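Local coordinates for tryptophan halogenase (Shewanella frigidimarina, PDB 2PYX), which probably acts as a flavin-dependent monooxygenase of the tryptophan halogenase family, binding FAD and perhaps halogenating tryptophan or a related substrate, at residues I7-V13 with Q223-T229; I21-L25 with T69-I73; Q205-I209 with Q344-I348; Y338-W343 with V393-Q398. One frame throughout, in Å; residues are numbered along the deposited sequence.

Interaction 1 (I7-V13 with Q223-T229); sequences ITEIIIV and QLFIDCT
Backbone hydrogen bonds join Glu9-Val13 to Gln223-Cys228 as parallel neighbours. Glu9 O receives Gln223 N and, more weakly, Leu224 N; Leu224 O then takes Ile11 N, Ile11 O takes Ile226 N at 2.8 Å, Ile226 O takes Val13 N, and Val13 O takes Cys228 N. Between these bonds the CA of Phe225 makes a CA-H...O contact with Ile11 O at 3.2 Å. The two strands, at 18° to each other, are the middle of a Rossmann-type sheet: 9-13 runs straight into the glycine-rich turn predicted to bind FAD, and Cys228 lies beside Ala18, a predicted FAD-binding residue of helix 16-31.

A side-chain amide extends the pairing at the N-terminal end. Gln223 reaches out with its chain extended beyond CG (chi2 170°), and its OE1 accepts both Thr8 N, 2.9 Å away and well above the carbonyl plane, and Glu9 N at 2.9 Å, closer to that plane. Its NE2 binds Pro6 O, so both ends of the amide are held and its rotation is fixed.

Apolar contacts occupy both faces. On one, Ile10 CD1 lies 3.8 Å from Leu224 CB, Ile12 and Ile226 lie side by side through CG1, and Ile12 CG2 meets Cys228 SG; helix 16-31 packs over Ile10 and Ile12. On the other, Ile11 CB sits 3.7 Å from Phe225 CD2, and Val13 CG1 touches Thr229 CG2 at 3.7 Å. Beyond Val13, Asp227 OD1 accepts both Thr229 N, closing an Asx turn, and Thr229 OG1 on its syn lone pair, while its OD2 takes the amides of Leu235 and Leu236 at the start of helix 234-239.

Interaction 2 (I21-L25 with T69-I73); sequences ITAGL and TLSKI
Leu25 reaches across to helix 65-73 with its CD2 methyl, which lies 3.9 Å from Ile73 CG1 and 3.8 Å from Lys72 CE. The leucine meets Ile73 at about a right angle, and the same methyl is also 4.1 Å from Thr69 CG2. That threonine methyl also touches Ile21 CG2, at 4.1 Å, so Thr69 bridges two residues one helical turn apart. It can do so because its CG2 stands anti to the backbone N while OG1 (chi1 -65°) turns aside to other partners. Ile73 fits against the bare backbone of Gly24, its CG1 3.9 Å from Gly24 C. With hydrogen in place of a side chain, Gly24 lets the two helices approach to a CA-CA distance of 5.4 Å from Ile73, the short segments lying at 52° to each other.

Lys72 contributes its aliphatic portion, bent at chi3 (-69°) so that CE comes over the leucine methyl. Its NZ and Thr69 OG1 both bind a tetraethylene glycol molecule, probably from the crystallisation liquor, and OG1 is also bonded to Glu369 OE1. Around this core, Phe177 and Leu181 of helix 174-187 press on Ile21, Leu181 also meets Ile73, and Ala372 of helix 363-377 lies against Leu25. The apolar contact thus packs helix 65-73 onto helix 16-31, the first helix of the Rossmann-type dinucleotide fold, whose N-terminal end carries part of the predicted FAD-binding site.

Interaction 3 (Q205-I209 with Q344-I348); sequences QHGDI and QNNCI
His206 meets Asn345 through a bridging water, which donates to His206 O at 2.8 Å and accepts from Asn345 ND2. Gly207 follows with a positive phi (94°), a conformation in which a CB would jam against the preceding carbonyl oxygen; its own carbonyl passes near the Asn345 amide without bonding to it.

Asp208 is the charged member. Its OD1 takes Asn345 ND2 at 3.0 Å, approached nearly along the C-O axis and lying in the amide plane of the asparagine, and the carboxylate and amide planes stand almost perpendicular (85°). OD2 forms a salt bridge with Arg383, which probably keeps the carboxylate ionised. Against Asn346 the same carboxylate lies stacked instead, with Asp208 CB 3.4 Å from Asn346 OD1. Both asparagines occupy the central positions of a type II' beta turn from Gln344 to Cys347, the hairpin that links the short strand 343-344 to strand 347-349 at one margin of the Rossmann-type sheet. Gln344 NE2 steadies the turn by donating to Asn345 OD1 at 2.9 Å.

Ile209, where strand 209-214 begins, is gripped by the Asn346 amide acting as a backbone mimic. Asn346 OD1 accepts Ile209 N at 3.0 Å, and its ND2 donates to Ile209 O at 2.8 Å, in the carbonyl plane on a lone pair. A chi1 of 63° sets the amide between the asparagine's own backbone N and carbonyl carbon, facing Ile209, and ND2 is shared with Gln223 O of the sheet. Farther along the isoleucine, CD1 approaches Cys347 CB at 4.3 Å, and both side chains also touch Leu235 of helix 234-239.

Interaction 4 (Y338-W343 with V393-Q398); sequences YRAKCW and VNERYQ
Asn394 grips the backbone of Trp343 with both ends of its amide. Its ND2 donates to Trp343 O at 2.9 Å in a nearly straight bond (177°) that lies in both amide and carbonyl planes, and its OD1 accepts Trp343 N at 3.0 Å on a lone pair. The same oxygen takes a second, weak bond from Cys342 N. One turn farther along the helix, Tyr397 OH donates to Arg339 O at 2.7 Å, and Gln398 NE2 binds Ala340 O at 2.9 Å. Three side chains of one helix thereby bind backbone groups of Arg339, Ala340, Cys342 and Trp343, in a segment that is largely without regular structure.

This segment leads from strand 337-339, the middle of a small antiparallel sheet, to strand 343-344 at the rim of the Rossmann-type sheet, and the long helix 383-413 lies across the junction. A water also bridges Tyr338 OH and Gln398 O.

Cys342 packs over one face of the Tyr397 ring: CB stands 3.8 Å from the ring centroid in a CH-pi contact, and SG, set between its own backbone N and carbonyl carbon (chi1 67°), meets the ring obliquely, 4.3 Å from that centroid. SG also meets the Val393 CG1 methyl, which approaches the edge of the Trp343 indole, 4.0 Å from CE3. Trp401 stacks on Tyr338 and meets Tyr397 edge-to-face, while Trp370 of helix 363-377 touches Tyr397.

From the N terminus, strand 9-13 enters the sheet first, and interaction 1 closes a loop of some 210 residues when 224-227 pairs with it. Nested inside that loop, interaction 2 joins the helix directly after the first strand to helix 65-73; Ile12 CD1 packs on Ala23 CA between the two contacts. Interaction 3 opens within the loop of interaction 1 and closes beyond it, so the two cross, and strand 347-349 lies next to 224-227. Interaction 4 follows interaction 1 in series but crosses interaction 3, bringing the long helix 383-413 to the sheet's margin. Interactions 2 and 4 do not touch.

Interaction 1 (I7-V13 with Q223-T229)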
loop_
_atom_site.group_PDB
_atom_site.type_symbol
_atom_site.label_atom_id
_atom_site.label_comp_id
_atom_site.label_asym_id
_atom_site.label_seq_id
_atom_site.Cartn_x
_atom_site.Cartn_y
_atom_site.Cartn_z
ATOM N N ILE A 7 7.289 29.157 -5.567
ATOM C CA ILE A 7 6.407 28.181 -6.170
ATOM C C ILE A 7 5.070 28.139 -5.439
ATOM O O ILE A 7 4.953 27.593 -4.331
ATOM C CB ILE A 7 7.020 26.769 -6.190
ATOM C CG1 ILE A 7 8.414 26.776 -6.823
ATOM C CG2 ILE A 7 6.102 25.783 -6.898
ATOM C CD1 ILE A 7 8.471 27.316 -8.230
ATOM N N THR A 8 4.058 28.725 -6.075
ATOM C CA THR A 8 2.729 28.793 -5.466
ATOM C C THR A 8 1.632 28.263 -6.371
ATOM O O THR A 8 0.556 27.927 -5.878
ATOM C CB THR A 8 2.367 30.231 -5.046
ATOM O OG1 THR A 8 2.242 31.055 -6.207
ATOM C CG2 THR A 8 3.408 30.838 -4.101
ATOM N N GLU A 9 1.865 28.200 -7.682
ATOM C CA GLU A 9 0.816 27.797 -8.609
ATOM C C GLU A 9 0.975 26.342 -8.951
ATOM O O GLU A 9 1.857 25.981 -9.734
ATOM C CB GLU A 9 0.871 28.635 -9.882
ATOM C CG GLU A 9 0.821 30.153 -9.620
ATOM C CD GLU A 9 -0.439 30.562 -8.893
ATOM O OE1 GLU A 9 -1.523 30.249 -9.420
ATOM O OE2 GLU A 9 -0.339 31.140 -7.771
ATOM N N ILE A 10 0.104 25.509 -8.385
ATOM C CA ILE A 10 0.261 24.058 -8.449
ATOM C C ILE A 10 -0.919 23.479 -9.196
ATOM O O ILE A 10 -2.065 23.704 -8.799
ATOM C CB ILE A 10 0.240 23.432 -7.041
ATOM C CG1 ILE A 10 1.155 24.188 -6.079
ATOM C CG2 ILE A 10 0.652 21.961 -7.141
ATOM C CD1 ILE A 10 2.571 24.242 -6.497
ATOM N N ILE A 11 -0.634 22.742 -10.277
ATOM C CA ILE A 11 -1.614 22.132 -11.124
ATOM C C ILE A 11 -1.502 20.619 -11.054
ATOM O O ILE A 11 -0.432 20.049 -11.389
ATOM C CB ILE A 11 -1.482 22.591 -12.604
ATOM C CG1 ILE A 11 -1.402 24.122 -12.717
ATOM C CG2 ILE A 11 -2.596 22.007 -13.428
ATOM C CD1 ILE A 11 -2.573 24.809 -12.181
ATOM N N ILE A 12 -2.571 19.967 -10.613
ATOM C CA ILE A 12 -2.680 18.511 -10.534
ATOM C C ILE A 12 -3.502 18.019 -11.701
ATOM O O ILE A 12 -4.640 18.451 -11.891
ATOM C CB ILE A 12 -3.336 18.085 -9.208
ATOM C CG1 ILE A 12 -2.547 18.644 -8.010
ATOM C CG2 ILE A 12 -3.509 16.592 -9.184
ATOM C CD1 ILE A 12 -3.324 18.577 -6.724
ATOM N N VAL A 13 -2.929 17.118 -12.490
ATOM C CA VAL A 13 -3.567 16.649 -13.697
ATOM C C VAL A 13 -4.031 15.231 -13.427
ATOM O O VAL A 13 -3.204 14.288 -13.367
ATOM C CB VAL A 13 -2.621 16.720 -14.911
ATOM C CG1 VAL A 13 -3.371 16.337 -16.177
ATOM C CG2 VAL A 13 -2.070 18.137 -15.057
ATOM N N GLN A 223 3.320 26.480 -12.055
ATOM C CA GLN A 223 4.747 26.412 -11.800
ATOM C C GLN A 223 5.228 24.989 -11.500
ATOM O O GLN A 223 6.419 24.690 -11.658
ATOM C CB GLN A 223 5.107 27.300 -10.628
ATOM C CG GLN A 223 4.930 28.803 -10.893
ATOM C CD GLN A 223 5.074 29.554 -9.639
ATOM O OE1 GLN A 223 4.166 29.591 -8.804
ATOM N NE2 GLN A 223 6.237 30.154 -9.458
ATOM N N LEU A 224 4.311 24.148 -11.031
ATOM C CA LEU A 224 4.624 22.788 -10.669
ATOM C C LEU A 224 3.419 21.981 -11.095
ATOM O O LEU A 224 2.278 22.351 -10.785
ATOM C CB LEU A 224 4.826 22.674 -9.167
ATOM C CG LEU A 224 5.315 21.317 -8.703
ATOM C CD1 LEU A 224 6.708 20.971 -9.175
ATOM C CD2 LEU A 224 5.253 21.292 -7.189
ATOM N N PHE A 225 3.661 20.907 -11.842
ATOM C CA PHE A 225 2.618 20.075 -12.401
ATOM C C PHE A 225 2.698 18.669 -11.816
ATOM O O PHE A 225 3.786 18.077 -11.814
ATOM C CB PHE A 225 2.763 20.042 -13.916
ATOM C CG PHE A 225 2.457 21.351 -14.535
ATOM C CD1 PHE A 225 3.406 22.355 -14.585
ATOM C CD2 PHE A 225 1.154 21.618 -14.994
ATOM C CE1 PHE A 225 3.077 23.628 -15.118
ATOM C CE2 PHE A 225 0.859 22.895 -15.524
ATOM C CZ PHE A 225 1.792 23.859 -15.580
ATOM N N ILE A 226 1.569 18.139 -11.343
ATOM C CA ILE A 226 1.568 16.831 -10.734
ATOM C C ILE A 226 0.881 15.912 -11.704
ATOM O O ILE A 226 -0.293 16.136 -12.054
ATOM C CB ILE A 226 0.818 16.811 -9.397
ATOM C CG1 ILE A 226 1.184 17.971 -8.491
ATOM C CG2 ILE A 226 1.015 15.456 -8.727
ATOM C CD1 ILE A 226 2.607 18.123 -8.207
ATOM N N ASP A 227 1.577 14.869 -12.150
ATOM C CA ASP A 227 0.996 13.926 -13.075
ATOM C C ASP A 227 0.269 12.828 -12.290
ATOM O O ASP A 227 0.910 11.939 -11.728
ATOM C CB ASP A 227 2.072 13.314 -13.971
ATOM C CG ASP A 227 1.499 12.461 -15.083
ATOM O OD1 ASP A 227 0.320 12.117 -15.019
ATOM O OD2 ASP A 227 2.255 12.093 -16.003
ATOM N N CYS A 228 -1.063 12.899 -12.277
ATOM C CA CYS A 228 -1.937 11.896 -11.721
ATOM C C CYS A 228 -2.818 11.249 -12.817
ATOM O O CYS A 228 -3.954 10.829 -12.572
ATOM C CB CYS A 228 -2.765 12.544 -10.606
ATOM S SG CYS A 228 -1.738 13.068 -9.218
ATOM N N THR A 229 -2.269 11.154 -14.026
ATOM C CA THR A 229 -3.037 10.656 -15.177
ATOM C C THR A 229 -3.102 9.115 -15.283
ATOM O O THR A 229 -3.662 8.578 -16.262
ATOM C CB THR A 229 -2.471 11.215 -16.497
ATOM O OG1 THR A 229 -1.124 10.755 -16.727
ATOM C CG2 THR A 229 -2.548 12.705 -16.492
#

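Interaction 2 (I21-L25 with T69-I73)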
loop_
_atom_site.group_PDB
_atom_site.type_symbol
_atom_site.label_atom_id
_atom_site.label_comp_id
_atom_site.label_asym_id
_atom_site.label_seq_id
_atom_site.Cartn_x
_atom_site.Cartn_y
_atom_site.Cartn_z
ATOM N N ILE A 21 -5.603 12.944 -2.886
ATOM C CA ILE A 21 -4.741 12.882 -1.700
ATOM C C ILE A 21 -3.655 13.953 -1.799
ATOM O O ILE A 21 -3.313 14.611 -0.809
ATOM C CB ILE A 21 -4.141 11.483 -1.503
ATOM C CG1 ILE A 21 -5.228 10.532 -0.979
ATOM C CG2 ILE A 21 -2.931 11.510 -0.538
ATOM C CD1 ILE A 21 -4.827 9.058 -1.018
ATOM N N THR A 22 -3.107 14.121 -3.004
ATOM C CA THR A 22 -2.091 15.146 -3.211
ATOM C C THR A 22 -2.659 16.529 -2.886
ATOM O O THR A 22 -2.049 17.325 -2.200
ATOM C CB THR A 22 -1.519 15.104 -4.647
ATOM O OG1 THR A 22 -0.963 13.799 -4.890
ATOM C CG2 THR A 22 -0.451 16.161 -4.846
ATOM N N ALA A 23 -3.814 16.854 -3.464
ATOM C CA ALA A 23 -4.425 18.159 -3.229
ATOM C C ALA A 23 -4.633 18.420 -1.746
ATOM O O ALA A 23 -4.314 19.486 -1.230
ATOM C CB ALA A 23 -5.749 18.240 -3.965
ATOM N N GLY A 24 -5.162 17.421 -1.045
ATOM C CA GLY A 24 -5.470 17.577 0.368
ATOM C C GLY A 24 -4.255 17.757 1.239
ATOM O O GLY A 24 -4.209 18.609 2.137
ATOM N N LEU A 25 -3.239 16.927 0.984
ATOM C CA LEU A 25 -2.010 17.021 1.774
ATOM C C LEU A 25 -1.288 18.368 1.537
ATOM O O LEU A 25 -0.796 18.981 2.462
ATOM C CB LEU A 25 -1.091 15.833 1.532
ATOM C CG LEU A 25 -1.582 14.523 2.144
ATOM C CD1 LEU A 25 -0.654 13.409 1.658
ATOM C CD2 LEU A 25 -1.630 14.579 3.661
ATOM N N THR A 69 -2.540 10.299 7.092
ATOM C CA THR A 69 -2.968 11.077 5.931
ATOM C C THR A 69 -4.366 11.649 6.128
ATOM O O THR A 69 -4.612 12.834 5.876
ATOM C CB THR A 69 -2.893 10.183 4.699
ATOM O OG1 THR A 69 -1.543 9.850 4.473
ATOM C CG2 THR A 69 -3.414 10.848 3.470
ATOM N N LEU A 70 -5.295 10.801 6.556
ATOM C CA LEU A 70 -6.683 11.258 6.772
ATOM C C LEU A 70 -6.738 12.355 7.842
ATOM O O LEU A 70 -7.395 13.382 7.701
ATOM C CB LEU A 70 -7.549 10.072 7.202
ATOM C CG LEU A 70 -7.891 9.066 6.104
ATOM C CD1 LEU A 70 -8.516 7.826 6.738
ATOM C CD2 LEU A 70 -8.789 9.654 5.027
ATOM N N SER A 71 -6.035 12.127 8.927
ATOM C CA SER A 71 -6.024 13.103 9.999
ATOM C C SER A 71 -5.428 14.458 9.560
ATOM O O SER A 71 -5.999 15.534 9.822
ATOM C CB SER A 71 -5.184 12.551 11.145
ATOM O OG SER A 71 -5.163 13.468 12.236
ATOM N N LYS A 72 -4.306 14.412 8.837
ATOM C CA LYS A 72 -3.678 15.628 8.307
ATOM C C LYS A 72 -4.580 16.373 7.328
ATOM O O LYS A 72 -4.673 17.610 7.383
ATOM C CB LYS A 72 -2.362 15.292 7.634
ATOM C CG LYS A 72 -1.229 14.930 8.574
ATOM C CD LYS A 72 0.073 14.782 7.832
ATOM C CE LYS A 72 0.100 13.554 6.916
ATOM N NZ LYS A 72 1.357 13.495 6.132
ATOM N N ILE A 73 -5.277 15.644 6.474
ATOM C CA ILE A 73 -6.221 16.277 5.534
ATOM C C ILE A 73 -7.403 16.888 6.256
ATOM O O ILE A 73 -7.958 17.891 5.795
ATOM C CB ILE A 73 -6.687 15.263 4.480
ATOM C CG1 ILE A 73 -5.492 14.862 3.602
ATOM C CG2 ILE A 73 -7.821 15.786 3.618
ATOM C CD1 ILE A 73 -5.766 13.835 2.538
#

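Interaction 3 (Q205-I209 with Q344-I348)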
loop_
_atom_site.group_PDB
_atom_site.type_symbol
_atom_site.label_atom_id
_atom_site.label_comp_id
_atom_site.label_asym_id
_atom_site.label_seq_id
_atom_site.Cartn_x
_atom_site.Cartn_y
_atom_site.Cartn_z
ATOM N N GLN A 205 10.991 28.088 -22.491
ATOM C CA GLN A 205 12.253 27.956 -23.234
ATOM C C GLN A 205 13.257 26.967 -22.633
ATOM O O GLN A 205 14.136 26.470 -23.345
ATOM C CB GLN A 205 12.930 29.332 -23.410
ATOM C CG GLN A 205 13.287 30.053 -22.095
ATOM N N HIS A 206 13.122 26.661 -21.346
ATOM C CA HIS A 206 14.043 25.773 -20.677
ATOM C C HIS A 206 13.559 24.326 -20.627
ATOM O O HIS A 206 14.254 23.468 -20.109
ATOM C CB HIS A 206 14.359 26.308 -19.279
ATOM C CG HIS A 206 14.841 27.725 -19.285
ATOM N ND1 HIS A 206 14.356 28.684 -18.422
ATOM C CD2 HIS A 206 15.737 28.355 -20.085
ATOM C CE1 HIS A 206 14.945 29.840 -18.678
ATOM N NE2 HIS A 206 15.786 29.668 -19.682
ATOM N N GLY A 207 12.378 24.049 -21.163
ATOM C CA GLY A 207 11.865 22.679 -21.212
ATOM C C GLY A 207 10.959 22.297 -20.059
ATOM O O GLY A 207 10.497 21.163 -19.990
ATOM N N ASP A 208 10.713 23.247 -19.147
ATOM C CA ASP A 208 9.669 23.084 -18.122
ATOM C C ASP A 208 8.297 23.221 -18.747
ATOM O O ASP A 208 8.118 23.924 -19.747
ATOM C CB ASP A 208 9.761 24.142 -17.016
ATOM C CG ASP A 208 10.940 23.986 -16.115
ATOM O OD1 ASP A 208 11.646 22.933 -16.149
ATOM O OD2 ASP A 208 11.176 24.960 -15.352
ATOM N N ILE A 209 7.298 22.599 -18.127
ATOM C CA ILE A 209 5.903 22.864 -18.486
ATOM C C ILE A 209 5.520 24.243 -17.925
ATOM O O ILE A 209 5.861 24.601 -16.790
ATOM C CB ILE A 209 4.951 21.803 -17.929
ATOM C CG1 ILE A 209 5.363 20.412 -18.424
ATOM C CG2 ILE A 209 3.524 22.116 -18.317
ATOM C CD1 ILE A 209 4.632 19.299 -17.750
ATOM N N GLN A 344 10.768 15.180 -12.851
ATOM C CA GLN A 344 11.596 15.633 -13.972
ATOM C C GLN A 344 11.173 17.068 -14.272
ATOM O O GLN A 344 9.983 17.341 -14.424
ATOM C CB GLN A 344 11.341 14.740 -15.200
ATOM C CG GLN A 344 12.119 15.136 -16.450
ATOM C CD GLN A 344 13.609 14.980 -16.248
ATOM O OE1 GLN A 344 14.115 13.884 -15.937
ATOM N NE2 GLN A 344 14.342 16.080 -16.414
ATOM N N ASN A 345 12.151 17.957 -14.398
ATOM C CA ASN A 345 11.883 19.370 -14.559
ATOM C C ASN A 345 10.922 19.774 -13.424
ATOM O O ASN A 345 11.235 19.577 -12.233
ATOM C CB ASN A 345 11.360 19.639 -15.978
ATOM C CG ASN A 345 12.429 19.502 -17.033
ATOM O OD1 ASN A 345 12.826 18.395 -17.395
ATOM N ND2 ASN A 345 12.935 20.635 -17.505
ATOM N N ASN A 346 9.776 20.342 -13.774
ATOM C CA ASN A 346 8.785 20.831 -12.790
ATOM C C ASN A 346 7.544 19.975 -12.749
ATOM O O ASN A 346 6.438 20.458 -12.488
ATOM C CB ASN A 346 8.407 22.297 -13.050
ATOM C CG ASN A 346 7.753 22.510 -14.371
ATOM O OD1 ASN A 346 7.933 21.750 -15.346
ATOM N ND2 ASN A 346 6.935 23.586 -14.441
ATOM N N CYS A 347 7.740 18.673 -12.983
ATOM C CA CYS A 347 6.665 17.702 -13.035
ATOM C C CYS A 347 6.991 16.531 -12.113
ATOM O O CYS A 347 8.058 15.920 -12.223
ATOM C CB CYS A 347 6.442 17.179 -14.457
ATOM S SG CYS A 347 5.141 15.905 -14.586
ATOM N N ILE A 348 6.056 16.227 -11.219
ATOM C CA ILE A 348 6.189 15.043 -10.370
ATOM C C ILE A 348 4.987 14.120 -10.584
ATOM O O ILE A 348 3.838 14.542 -10.615
ATOM C CB ILE A 348 6.439 15.452 -8.896
ATOM C CG1 ILE A 348 6.810 14.239 -8.028
ATOM C CG2 ILE A 348 5.277 16.251 -8.323
ATOM C CD1 ILE A 348 7.148 14.602 -6.584
HETATM O O HOH W 1 14.953 20.752 -19.606
#

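Interaction 4 (Y338-W343 with V393-Q398)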
loop_
_atom_site.group_PDB
_atom_site.type_symbol
_atom_site.label_atom_id
_atom_site.label_comp_id
_atom_site.label_asym_id
_atom_site.label_seq_id
_atom_site.Cartn_x
_atom_site.Cartn_y
_atom_site.Cartn_z
ATOM N N TYR A 338 8.353 0.726 -12.890
ATOM C CA TYR A 338 8.339 2.089 -12.419
ATOM C C TYR A 338 9.182 2.977 -13.297
ATOM O O TYR A 338 10.133 2.555 -13.940
ATOM C CB TYR A 338 8.750 2.173 -10.953
ATOM C CG TYR A 338 10.134 1.673 -10.658
ATOM C CD1 TYR A 338 10.380 0.331 -10.411
ATOM C CD2 TYR A 338 11.200 2.554 -10.551
ATOM C CE1 TYR A 338 11.666 -0.129 -10.146
ATOM C CE2 TYR A 338 12.483 2.087 -10.277
ATOM C CZ TYR A 338 12.710 0.736 -10.062
ATOM O OH TYR A 338 13.985 0.274 -9.737
ATOM N N ARG A 339 8.789 4.244 -13.308
ATOM C CA ARG A 339 9.541 5.225 -14.055
ATOM C C ARG A 339 10.885 5.470 -13.395
ATOM O O ARG A 339 10.999 5.413 -12.178
ATOM C CB ARG A 339 8.747 6.524 -14.158
ATOM C CG ARG A 339 7.460 6.415 -14.948
ATOM C CD ARG A 339 7.723 6.419 -16.438
ATOM N NE ARG A 339 6.546 5.937 -17.127
ATOM C CZ ARG A 339 6.448 5.752 -18.432
ATOM N NH1 ARG A 339 7.451 6.031 -19.225
ATOM N NH2 ARG A 339 5.320 5.287 -18.939
ATOM N N ALA A 340 11.924 5.752 -14.172
ATOM C CA ALA A 340 13.260 5.846 -13.586
ATOM C C ALA A 340 13.386 6.953 -12.503
ATOM O O ALA A 340 14.220 6.847 -11.601
ATOM C CB ALA A 340 14.273 6.068 -14.695
ATOM N N LYS A 341 12.614 8.026 -12.682
ATOM C CA LYS A 341 12.506 9.143 -11.753
ATOM C C LYS A 341 11.016 9.419 -11.560
ATOM O O LYS A 341 10.244 9.171 -12.489
ATOM C CB LYS A 341 13.148 10.396 -12.396
ATOM C CG LYS A 341 14.633 10.371 -12.547
ATOM C CD LYS A 341 15.153 11.332 -13.586
ATOM C CE LYS A 341 15.366 12.671 -13.065
ATOM N NZ LYS A 341 16.170 13.467 -14.074
ATOM N N CYS A 342 10.604 9.957 -10.422
ATOM C CA CYS A 342 9.234 10.495 -10.273
ATOM C C CYS A 342 9.146 12.004 -10.531
ATOM O O CYS A 342 8.037 12.507 -10.683
ATOM C CB CYS A 342 8.620 10.233 -8.903
ATOM S SG CYS A 342 9.375 11.072 -7.515
ATOM N N TRP A 343 10.269 12.703 -10.600
ATOM C CA TRP A 343 10.276 14.161 -10.685
ATOM C C TRP A 343 11.282 14.591 -11.770
ATOM O O TRP A 343 12.461 14.309 -11.663
ATOM C CB TRP A 343 10.642 14.770 -9.338
ATOM C CG TRP A 343 10.445 16.244 -9.182
ATOM C CD1 TRP A 343 10.420 17.195 -10.162
ATOM C CD2 TRP A 343 10.274 16.926 -7.931
ATOM N NE1 TRP A 343 10.224 18.452 -9.584
ATOM C CE2 TRP A 343 10.140 18.316 -8.225
ATOM C CE3 TRP A 343 10.236 16.506 -6.588
ATOM C CZ2 TRP A 343 9.960 19.252 -7.238
ATOM C CZ3 TRP A 343 10.045 17.431 -5.611
ATOM C CH2 TRP A 343 9.915 18.806 -5.939
ATOM N N VAL A 393 14.619 13.733 -3.701
ATOM C CA VAL A 393 13.345 13.021 -3.742
ATOM C C VAL A 393 13.440 11.833 -4.693
ATOM O O VAL A 393 12.937 10.720 -4.365
ATOM C CB VAL A 393 12.169 13.960 -4.109
ATOM C CG1 VAL A 393 10.879 13.200 -4.430
ATOM C CG2 VAL A 393 11.940 14.921 -2.995
ATOM N N ASN A 394 14.040 12.035 -5.858
ATOM C CA ASN A 394 14.238 10.904 -6.779
ATOM C C ASN A 394 15.105 9.809 -6.198
ATOM O O ASN A 394 14.844 8.638 -6.442
ATOM C CB ASN A 394 14.814 11.333 -8.148
ATOM C CG ASN A 394 13.795 12.020 -9.035
ATOM O OD1 ASN A 394 12.622 11.602 -9.107
ATOM N ND2 ASN A 394 14.227 13.048 -9.765
ATOM N N GLU A 395 16.134 10.153 -5.453
ATOM C CA GLU A 395 16.990 9.138 -4.872
ATOM C C GLU A 395 16.168 8.304 -3.889
ATOM O O GLU A 395 16.243 7.059 -3.878
ATOM C CB GLU A 395 18.165 9.795 -4.177
ATOM C CG GLU A 395 19.011 8.839 -3.402
ATOM C CD GLU A 395 20.242 9.504 -2.895
ATOM O OE1 GLU A 395 20.113 10.316 -1.970
ATOM O OE2 GLU A 395 21.329 9.231 -3.437
ATOM N N ARG A 396 15.360 8.963 -3.056
ATOM C CA ARG A 396 14.547 8.230 -2.069
ATOM C C ARG A 396 13.499 7.383 -2.773
ATOM O O ARG A 396 13.261 6.227 -2.378
ATOM C CB ARG A 396 13.854 9.167 -1.053
ATOM C CG ARG A 396 13.088 8.469 0.043
ATOM C CD ARG A 396 13.921 7.602 0.980
ATOM N NE ARG A 396 14.956 8.373 1.689
ATOM C CZ ARG A 396 14.734 9.252 2.664
ATOM N NH1 ARG A 396 13.537 9.522 3.095
ATOM N NH2 ARG A 396 15.759 9.880 3.218
ATOM N N TYR A 397 12.889 7.937 -3.811
ATOM C CA TYR A 397 11.923 7.195 -4.648
ATOM C C TYR A 397 12.530 5.926 -5.221
ATOM O O TYR A 397 11.914 4.828 -5.162
ATOM C CB TYR A 397 11.438 8.122 -5.738
ATOM C CG TYR A 397 10.827 7.501 -6.944
ATOM C CD1 TYR A 397 9.461 7.266 -7.008
ATOM C CD2 TYR A 397 11.588 7.190 -8.051
ATOM C CE1 TYR A 397 8.865 6.705 -8.169
ATOM C CE2 TYR A 397 11.016 6.644 -9.194
ATOM C CZ TYR A 397 9.655 6.367 -9.235
ATOM O OH TYR A 397 9.041 5.847 -10.379
ATOM N N GLN A 398 13.762 6.054 -5.720
ATOM C CA GLN A 398 14.493 4.901 -6.273
ATOM C C GLN A 398 14.785 3.855 -5.177
ATOM O O GLN A 398 14.664 2.619 -5.392
ATOM C CB GLN A 398 15.760 5.401 -6.948
ATOM C CG GLN A 398 15.447 6.138 -8.230
ATOM C CD GLN A 398 16.523 7.113 -8.675
ATOM O OE1 GLN A 398 17.587 7.226 -8.031
ATOM N NE2 GLN A 398 16.239 7.838 -9.780
HETATM O O HOH W 2 15.348 1.800 -7.964
#